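Local coordinates for uncharacterized protein (Pseudomonas syringae pv. tomato, PDB 3K4I) that is of unknown function but belongs to the Aldolase/RraA family, folded around a mixed beta sheet and assembled from three chains, at residues 8-13 with 182-187; 15-20 with 54-59. All blocks are in the same frame, centred on the assembly; numbering follows the deposited sequence.

Overall arrangement
Both contacts tie the N-terminal segment of the chain to the RraA-like fold, and their centres lie 10 Å apart on the same side of the chain's centre. Interaction 1 joins the loop 8-13 to the turn leading into helix 186-207, while interaction 2 sets the next element, helix 14-19, against strand 53-63 of the large mixed sheet. Along the chain, interaction 2 is nested within the loop that interaction 1 closes. They meet where Ile12 CD1 touches Ile56 CD1 and where Val16 packs beside Ala186 and Ala187, and Leu170 of strand 170-174 lies against side chains of both. The N-terminal segment thus bridges the long helix 186-207 and the sheet.

Interaction 1: 8-13 with 182-187; sequences EYTPIA and PQQLAA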
ATOM      1  N   GLU C   8     -15.317  -8.358 -32.245  1.00 13.89           N
ATOM      2  CA  GLU C   8     -15.274  -7.287 -33.222  1.00 14.32           C
ATOM      3  C   GLU C   8     -14.867  -6.016 -32.510  1.00 12.68           C
ATOM      4  O   GLU C   8     -15.449  -5.680 -31.464  1.00 12.88           O
ATOM      5  CB  GLU C   8     -16.655  -7.109 -33.857  1.00 16.13           C
ATOM      6  CG  GLU C   8     -16.666  -6.345 -35.155  1.00 31.32           C
ATOM      7  CD  GLU C   8     -18.038  -6.323 -35.787  1.00 18.92           C
ATOM      8  OE1 GLU C   8     -18.577  -5.213 -35.997  1.00 31.58           O
ATOM      9  OE2 GLU C   8     -18.580  -7.413 -36.073  1.00 31.62           O
ATOM     10  N   TYR C   9     -13.881  -5.299 -33.063  1.00 12.73           N
ATOM     11  CA  TYR C   9     -13.558  -3.962 -32.551  1.00 13.09           C
ATOM     12  C   TYR C   9     -14.807  -3.103 -32.623  1.00 13.05           C
ATOM     13  O   TYR C   9     -15.456  -2.982 -33.676  1.00 14.51           O
ATOM     14  CB  TYR C   9     -12.393  -3.293 -33.291  1.00 13.86           C
ATOM     15  CG  TYR C   9     -11.116  -4.093 -33.231  1.00 17.86           C
ATOM     16  CD1 TYR C   9     -10.627  -4.748 -34.369  1.00 15.09           C
ATOM     17  CD2 TYR C   9     -10.392  -4.206 -32.032  1.00 14.79           C
ATOM     18  CE1 TYR C   9      -9.442  -5.489 -34.321  1.00 18.46           C
ATOM     19  CE2 TYR C   9      -9.210  -4.956 -31.977  1.00 18.48           C
ATOM     20  CZ  TYR C   9      -8.753  -5.590 -33.129  1.00 15.62           C
ATOM     21  OH  TYR C   9      -7.593  -6.336 -33.112  1.00 19.18           O
ATOM     22  N   THR C  10     -15.163  -2.552 -31.475  1.00 13.19           N
ATOM     23  CA  THR C  10     -16.402  -1.816 -31.318  1.00 13.48           C
ATOM     24  C   THR C  10     -16.122  -0.441 -30.740  1.00 15.33           C
ATOM     25  O   THR C  10     -15.697  -0.331 -29.594  1.00 14.97           O
ATOM     26  CB  THR C  10     -17.389  -2.572 -30.392  1.00 13.83           C
ATOM     27  OG1 THR C  10     -17.625  -3.885 -30.921  1.00 17.31           O
ATOM     28  CG2 THR C  10     -18.731  -1.834 -30.298  1.00 16.92           C
ATOM     29  N   PRO C  11     -16.390   0.624 -31.527  1.00 17.13           N
ATOM     30  CA  PRO C  11     -16.286   1.971 -30.988  1.00 17.37           C
ATOM     31  C   PRO C  11     -17.306   2.191 -29.889  1.00 16.99           C
ATOM     32  O   PRO C  11     -18.393   1.604 -29.916  1.00 17.48           O
ATOM     33  CB  PRO C  11     -16.588   2.874 -32.201  1.00 17.50           C
ATOM     34  CG  PRO C  11     -17.208   2.002 -33.202  1.00 23.22           C
ATOM     35  CD  PRO C  11     -16.645   0.636 -32.980  1.00 17.86           C
ATOM     36  N   ILE C  12     -16.925   3.003 -28.910  1.00 15.81           N
ATOM     37  CA  ILE C  12     -17.755   3.269 -27.752  1.00 14.19           C
ATOM     38  C   ILE C  12     -18.059   4.762 -27.766  1.00 13.26           C
ATOM     39  O   ILE C  12     -17.141   5.572 -27.865  1.00 13.20           O
ATOM     40  CB  ILE C  12     -17.031   2.873 -26.466  1.00 12.75           C
ATOM     41  CG1 ILE C  12     -16.826   1.350 -26.425  1.00 18.75           C
ATOM     42  CG2 ILE C  12     -17.821   3.333 -25.219  1.00 17.97           C
ATOM     43  CD1 ILE C  12     -15.816   0.882 -25.381  1.00 12.89           C
ATOM     44  N   ALA C  13     -19.339   5.103 -27.659  1.00 13.58           N
ATOM     45  CA  ALA C  13     -19.793   6.496 -27.796  1.00 14.37           C
ATOM     46  C   ALA C  13     -19.272   7.354 -26.651  1.00 14.63           C
ATOM     47  O   ALA C  13     -19.157   6.881 -25.510  1.00 13.67           O
ATOM     48  CB  ALA C  13     -21.288   6.549 -27.859  1.00 14.21           C
ATOM     49  N   PRO C 182     -15.634  -5.486 -21.550  1.00  6.58           N
ATOM     50  CA  PRO C 182     -15.492  -5.774 -22.980  1.00  6.42           C
ATOM     51  C   PRO C 182     -16.205  -4.736 -23.853  1.00  6.02           C
ATOM     52  O   PRO C 182     -17.331  -4.329 -23.548  1.00  6.20           O
ATOM     53  CB  PRO C 182     -16.173  -7.137 -23.146  1.00  6.82           C
ATOM     54  CG  PRO C 182     -15.976  -7.814 -21.747  1.00  9.63           C
ATOM     55  CD  PRO C 182     -16.220  -6.621 -20.807  1.00  5.97           C
ATOM     56  N   GLN C 183     -15.529  -4.313 -24.907  1.00  6.09           N
ATOM     57  CA  GLN C 183     -16.060  -3.239 -25.752  1.00  5.70           C
ATOM     58  C   GLN C 183     -17.439  -3.576 -26.337  1.00  6.56           C
ATOM     59  O   GLN C 183     -18.320  -2.686 -26.446  1.00  6.28           O
ATOM     60  CB  GLN C 183     -15.056  -2.852 -26.855  1.00  4.35           C
ATOM     61  CG  GLN C 183     -14.644  -3.958 -27.826  1.00  5.77           C
ATOM     62  CD  GLN C 183     -13.320  -3.643 -28.463  1.00  3.83           C
ATOM     63  OE1 GLN C 183     -13.258  -3.121 -29.562  1.00  8.13           O
ATOM     64  NE2 GLN C 183     -12.236  -3.959 -27.768  1.00  5.94           N
ATOM     65  N   GLN C 184     -17.650  -4.826 -26.714  1.00  5.76           N
ATOM     66  CA  GLN C 184     -18.957  -5.172 -27.287  1.00  7.35           C
ATOM     67  C   GLN C 184     -20.099  -5.083 -26.270  1.00  8.13           C
ATOM     68  O   GLN C 184     -21.274  -5.090 -26.656  1.00  9.81           O
ATOM     69  CB  GLN C 184     -18.919  -6.555 -27.946  1.00  7.97           C
ATOM     70  CG  GLN C 184     -18.108  -6.570 -29.218  1.00  6.50           C
ATOM     71  CD  GLN C 184     -17.748  -7.954 -29.662  1.00  9.55           C
ATOM     72  OE1 GLN C 184     -16.844  -8.593 -29.111  1.00  8.18           O
ATOM     73  NE2 GLN C 184     -18.425  -8.420 -30.686  1.00  7.63           N
ATOM     74  N   LEU C 185     -19.770  -5.014 -24.983  1.00  7.65           N
ATOM     75  CA  LEU C 185     -20.771  -4.959 -23.933  1.00  7.55           C
ATOM     76  C   LEU C 185     -20.828  -3.614 -23.216  1.00  7.98           C
ATOM     77  O   LEU C 185     -21.643  -3.449 -22.302  1.00  7.79           O
ATOM     78  CB  LEU C 185     -20.512  -6.048 -22.881  1.00  9.41           C
ATOM     79  CG  LEU C 185     -20.628  -7.477 -23.402  1.00 14.33           C
ATOM     80  CD1 LEU C 185     -20.187  -8.424 -22.298  1.00 11.90           C
ATOM     81  CD2 LEU C 185     -22.017  -7.773 -23.846  1.00 12.20           C
ATOM     82  N   ALA C 186     -20.000  -2.655 -23.643  1.00  7.41           N
ATOM     83  CA  ALA C 186     -19.743  -1.478 -22.829  1.00  7.50           C
ATOM     84  C   ALA C 186     -20.998  -0.661 -22.537  1.00  7.32           C
ATOM     85  O   ALA C 186     -21.257  -0.364 -21.370  1.00  6.39           O
ATOM     86  CB  ALA C 186     -18.647  -0.593 -23.441  1.00  8.11           C
ATOM     87  N   ALA C 187     -21.781  -0.355 -23.567  1.00  9.03           N
ATOM     88  CA  ALA C 187     -23.039   0.399 -23.393  1.00  9.43           C
ATOM     89  C   ALA C 187     -24.007  -0.304 -22.429  1.00  9.02           C
ATOM     90  O   ALA C 187     -24.563   0.314 -21.521  1.00  8.94           O
ATOM     91  CB  ALA C 187     -23.724   0.672 -24.746  1.00 10.52           C
TER
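The turn that leads into helix 186-207 receives the N-terminal loop here, with Gln183 and Gln184 meeting the backbone of residues 8-10. Gln183 makes the main polar link: its OE1 accepts a hydrogen bond from Thr10 N at 2.8 Å, nearly straight at 165°, with the donor in the carbonyl plane on a lone pair. CG of Gln183 sits between the backbone N and the carbonyl carbon (chi1 59°), and the extended chain beyond it carries the amide to the loop. OE1 also approaches Tyr9 CA at 3.1 Å and lies at the edge of the Tyr9 ring. The other end of this buried amide is held too, since NE2 donates to Pro167 O. In this RraA-like fold the loop thereby joins the start of helix 186-207, whose first residue supplies an apolar contact: Ile12 CD1 rests 3.7 Å from Ala186 CB, and Leu170 of the sheet touches both side chains. Gln184 runs across Thr10, its CG 3.2 Å from Thr10 OG1, which itself bonds Glu8 O within the loop. At the exposed margin Gln184 OE1 takes only a weak bond from Glu8 N, at 3.5 Å, while NE2 donates to Pro6 O.

Interaction 2: 15-20 with 54-59; sequences SVLDEC and VGIAFT
Cys20 and Val54 form the tight end of this contact, where residues 17-20, in the short N-terminal helix region, lean on strand 53-63. Cys20 CB lies 3.5 Å from Val54 CG1 and 3.8 Å from Val54 CG2, so the valine presents both branches to one carbon. This follows from its first torsion: CG1 is anti to the backbone N (chi1 -177°) and CG2 is anti to the carbonyl carbon. CG2 also comes within 3.6 Å of Cys20 O, and CG1 within 4.0 Å of Leu17 O, so Val54 packs against backbone oxygens as well as side chain. Cys20 and Val54 are both buried, and Leu170 of strand 170-174 and Val190 of helix 186-207 close in around Cys20. Its carbonyl is held by a hydrogen bond from Arg52.

One turn back along the helix, the packing is looser and rests on single methyl groups. Leu17 reaches the strand with its CD2 branch, meeting Ile56 CD1 at 3.8 Å, with the two side chains crossing at about a right angle. The same CD2 passes Val54 CG1 at 4.2 Å and comes near Gly55 CA. No hydrogen bond joins the two segments. Leu17 and Ile56, on this looser side, are partly exposed; Glu19 extends to a salt bridge with Arg194 of helix 186-207.

The helix 15-19 and strand 54-59 axes approach to 8.6 Å at 130° between their directions. This is apolar helix-on-sheet packing of an alpha/beta fold, with the N-terminal helix packed against a strand of the mixed RraA-like sheet.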
ATOM      1  N   SER C  15     -20.632   9.509 -24.991  1.00 15.25           N
ATOM      2  CA  SER C  15     -21.675   9.618 -23.949  1.00 15.58           C
ATOM      3  C   SER C  15     -21.559   8.520 -22.900  1.00 14.99           C
ATOM      4  O   SER C  15     -21.762   8.770 -21.702  1.00 15.35           O
ATOM      5  CB  SER C  15     -23.076   9.606 -24.568  1.00 17.10           C
ATOM      6  OG  SER C  15     -23.293   8.448 -25.366  1.00 23.12           O
ATOM      7  N   VAL C  16     -21.212   7.315 -23.360  1.00 13.11           N
ATOM      8  CA  VAL C  16     -21.020   6.148 -22.488  1.00 12.18           C
ATOM      9  C   VAL C  16     -19.797   6.374 -21.606  1.00 10.29           C
ATOM     10  O   VAL C  16     -19.831   6.106 -20.407  1.00  9.39           O
ATOM     11  CB  VAL C  16     -20.892   4.851 -23.341  1.00 12.54           C
ATOM     12  CG1 VAL C  16     -20.420   3.646 -22.497  1.00 11.27           C
ATOM     13  CG2 VAL C  16     -22.223   4.519 -24.034  1.00 11.22           C
ATOM     14  N   LEU C  17     -18.730   6.917 -22.192  1.00 11.12           N
ATOM     15  CA  LEU C  17     -17.534   7.285 -21.427  1.00 12.13           C
ATOM     16  C   LEU C  17     -17.839   8.393 -20.416  1.00 12.59           C
ATOM     17  O   LEU C  17     -17.383   8.333 -19.269  1.00 12.08           O
ATOM     18  CB  LEU C  17     -16.387   7.690 -22.368  1.00 13.76           C
ATOM     19  CG  LEU C  17     -15.892   6.583 -23.306  1.00 11.47           C
ATOM     20  CD1 LEU C  17     -15.299   7.121 -24.620  1.00 15.38           C
ATOM     21  CD2 LEU C  17     -14.885   5.657 -22.623  1.00 15.26           C
ATOM     22  N   ASP C  18     -18.645   9.377 -20.822  1.00 13.19           N
ATOM     23  CA  ASP C  18     -18.965  10.479 -19.922  1.00 14.27           C
ATOM     24  C   ASP C  18     -19.720   9.994 -18.691  1.00 13.90           C
ATOM     25  O   ASP C  18     -19.400  10.400 -17.568  1.00 13.85           O
ATOM     26  CB  ASP C  18     -19.692  11.622 -20.651  1.00 15.80           C
ATOM     27  CG  ASP C  18     -18.821  12.265 -21.729  1.00 13.87           C
ATOM     28  OD1 ASP C  18     -17.584  12.305 -21.542  1.00 17.69           O
ATOM     29  OD2 ASP C  18     -19.356  12.707 -22.764  1.00 17.83           O
ATOM     30  N   GLU C  19     -20.678   9.091 -18.904  1.00 14.07           N
ATOM     31  CA  GLU C  19     -21.439   8.476 -17.822  1.00 14.45           C
ATOM     32  C   GLU C  19     -20.562   7.825 -16.761  1.00 13.30           C
ATOM     33  O   GLU C  19     -20.898   7.881 -15.586  1.00 12.26           O
ATOM     34  CB  GLU C  19     -22.386   7.425 -18.352  1.00 14.99           C
ATOM     35  CG  GLU C  19     -23.500   7.972 -19.206  1.00 30.63           C
ATOM     36  CD  GLU C  19     -24.558   6.926 -19.472  1.00 16.89           C
ATOM     37  OE1 GLU C  19     -25.459   6.790 -18.627  1.00 31.04           O
ATOM     38  OE2 GLU C  19     -24.471   6.236 -20.517  1.00 31.20           O
ATOM     39  N   CYS C  20     -19.452   7.212 -17.188  1.00 13.73           N
ATOM     40  CA  CYS C  20     -18.503   6.535 -16.280  1.00 13.84           C
ATOM     41  C   CYS C  20     -17.755   7.454 -15.315  1.00 15.28           C
ATOM     42  O   CYS C  20     -17.102   6.992 -14.371  1.00 14.55           O
ATOM     43  CB  CYS C  20     -17.501   5.727 -17.100  1.00 14.43           C
ATOM     44  SG  CYS C  20     -18.139   4.138 -17.631  1.00 14.74           S
ATOM     45  N   VAL C  54     -11.091   6.749 -16.628  1.00  7.73           N
ATOM     46  CA  VAL C  54     -11.951   6.068 -17.573  1.00  7.35           C
ATOM     47  C   VAL C  54     -11.375   6.271 -18.957  1.00  7.89           C
ATOM     48  O   VAL C  54     -11.058   7.398 -19.363  1.00  9.50           O
ATOM     49  CB  VAL C  54     -13.386   6.670 -17.548  1.00  7.87           C
ATOM     50  CG1 VAL C  54     -14.274   5.900 -18.490  1.00  8.51           C
ATOM     51  CG2 VAL C  54     -13.927   6.615 -16.128  1.00  8.38           C
ATOM     52  N   GLY C  55     -11.223   5.192 -19.712  1.00  7.19           N
ATOM     53  CA  GLY C  55     -10.774   5.376 -21.109  1.00  6.60           C
ATOM     54  C   GLY C  55     -10.661   4.051 -21.836  1.00  6.98           C
ATOM     55  O   GLY C  55     -11.054   2.996 -21.309  1.00  8.48           O
ATOM     56  N   ILE C  56     -10.145   4.117 -23.057  1.00  5.54           N
ATOM     57  CA  ILE C  56     -10.110   2.973 -23.953  1.00  6.04           C
ATOM     58  C   ILE C  56      -8.764   2.303 -23.839  1.00  6.10           C
ATOM     59  O   ILE C  56      -7.749   2.972 -23.948  1.00  7.44           O
ATOM     60  CB  ILE C  56     -10.309   3.481 -25.406  1.00  7.14           C
ATOM     61  CG1 ILE C  56     -11.611   4.286 -25.496  1.00  9.07           C
ATOM     62  CG2 ILE C  56     -10.242   2.337 -26.388  1.00  8.94           C
ATOM     63  CD1 ILE C  56     -12.917   3.500 -25.078  1.00  8.47           C
ATOM     64  N   ALA C  57      -8.760   0.987 -23.652  1.00  6.26           N
ATOM     65  CA  ALA C  57      -7.521   0.253 -23.475  1.00  5.94           C
ATOM     66  C   ALA C  57      -6.648   0.356 -24.718  1.00  4.82           C
ATOM     67  O   ALA C  57      -7.115   0.074 -25.822  1.00  6.14           O
ATOM     68  CB  ALA C  57      -7.818  -1.228 -23.182  1.00  7.87           C
ATOM     69  N   PHE C  58      -5.377   0.707 -24.515  1.00  2.35           N
ATOM     70  CA  PHE C  58      -4.355   0.594 -25.514  1.00  2.37           C
ATOM     71  C   PHE C  58      -3.357  -0.361 -24.861  1.00  2.80           C
ATOM     72  O   PHE C  58      -2.817  -0.038 -23.793  1.00  3.87           O
ATOM     73  CB  PHE C  58      -3.685   1.951 -25.746  1.00  4.79           C
ATOM     74  CG  PHE C  58      -2.551   1.900 -26.719  1.00  6.17           C
ATOM     75  CD1 PHE C  58      -2.760   2.302 -28.041  1.00  6.47           C
ATOM     76  CD2 PHE C  58      -1.292   1.397 -26.342  1.00  6.18           C
ATOM     77  CE1 PHE C  58      -1.747   2.264 -28.974  1.00  6.93           C
ATOM     78  CE2 PHE C  58      -0.248   1.324 -27.283  1.00  6.30           C
ATOM     79  CZ  PHE C  58      -0.480   1.784 -28.605  1.00  5.82           C
ATOM     80  N   THR C  59      -3.197  -1.530 -25.459  1.00  3.35           N
ATOM     81  CA  THR C  59      -2.468  -2.628 -24.807  1.00  4.93           C
ATOM     82  C   THR C  59      -0.990  -2.663 -25.173  1.00  5.48           C
ATOM     83  O   THR C  59      -0.589  -2.344 -26.305  1.00  5.31           O
ATOM     84  CB  THR C  59      -3.106  -3.985 -25.129  1.00  5.08           C
ATOM     85  OG1 THR C  59      -3.232  -4.145 -26.551  1.00  6.74           O
ATOM     86  CG2 THR C  59      -4.495  -4.099 -24.510  1.00  8.28           C
TER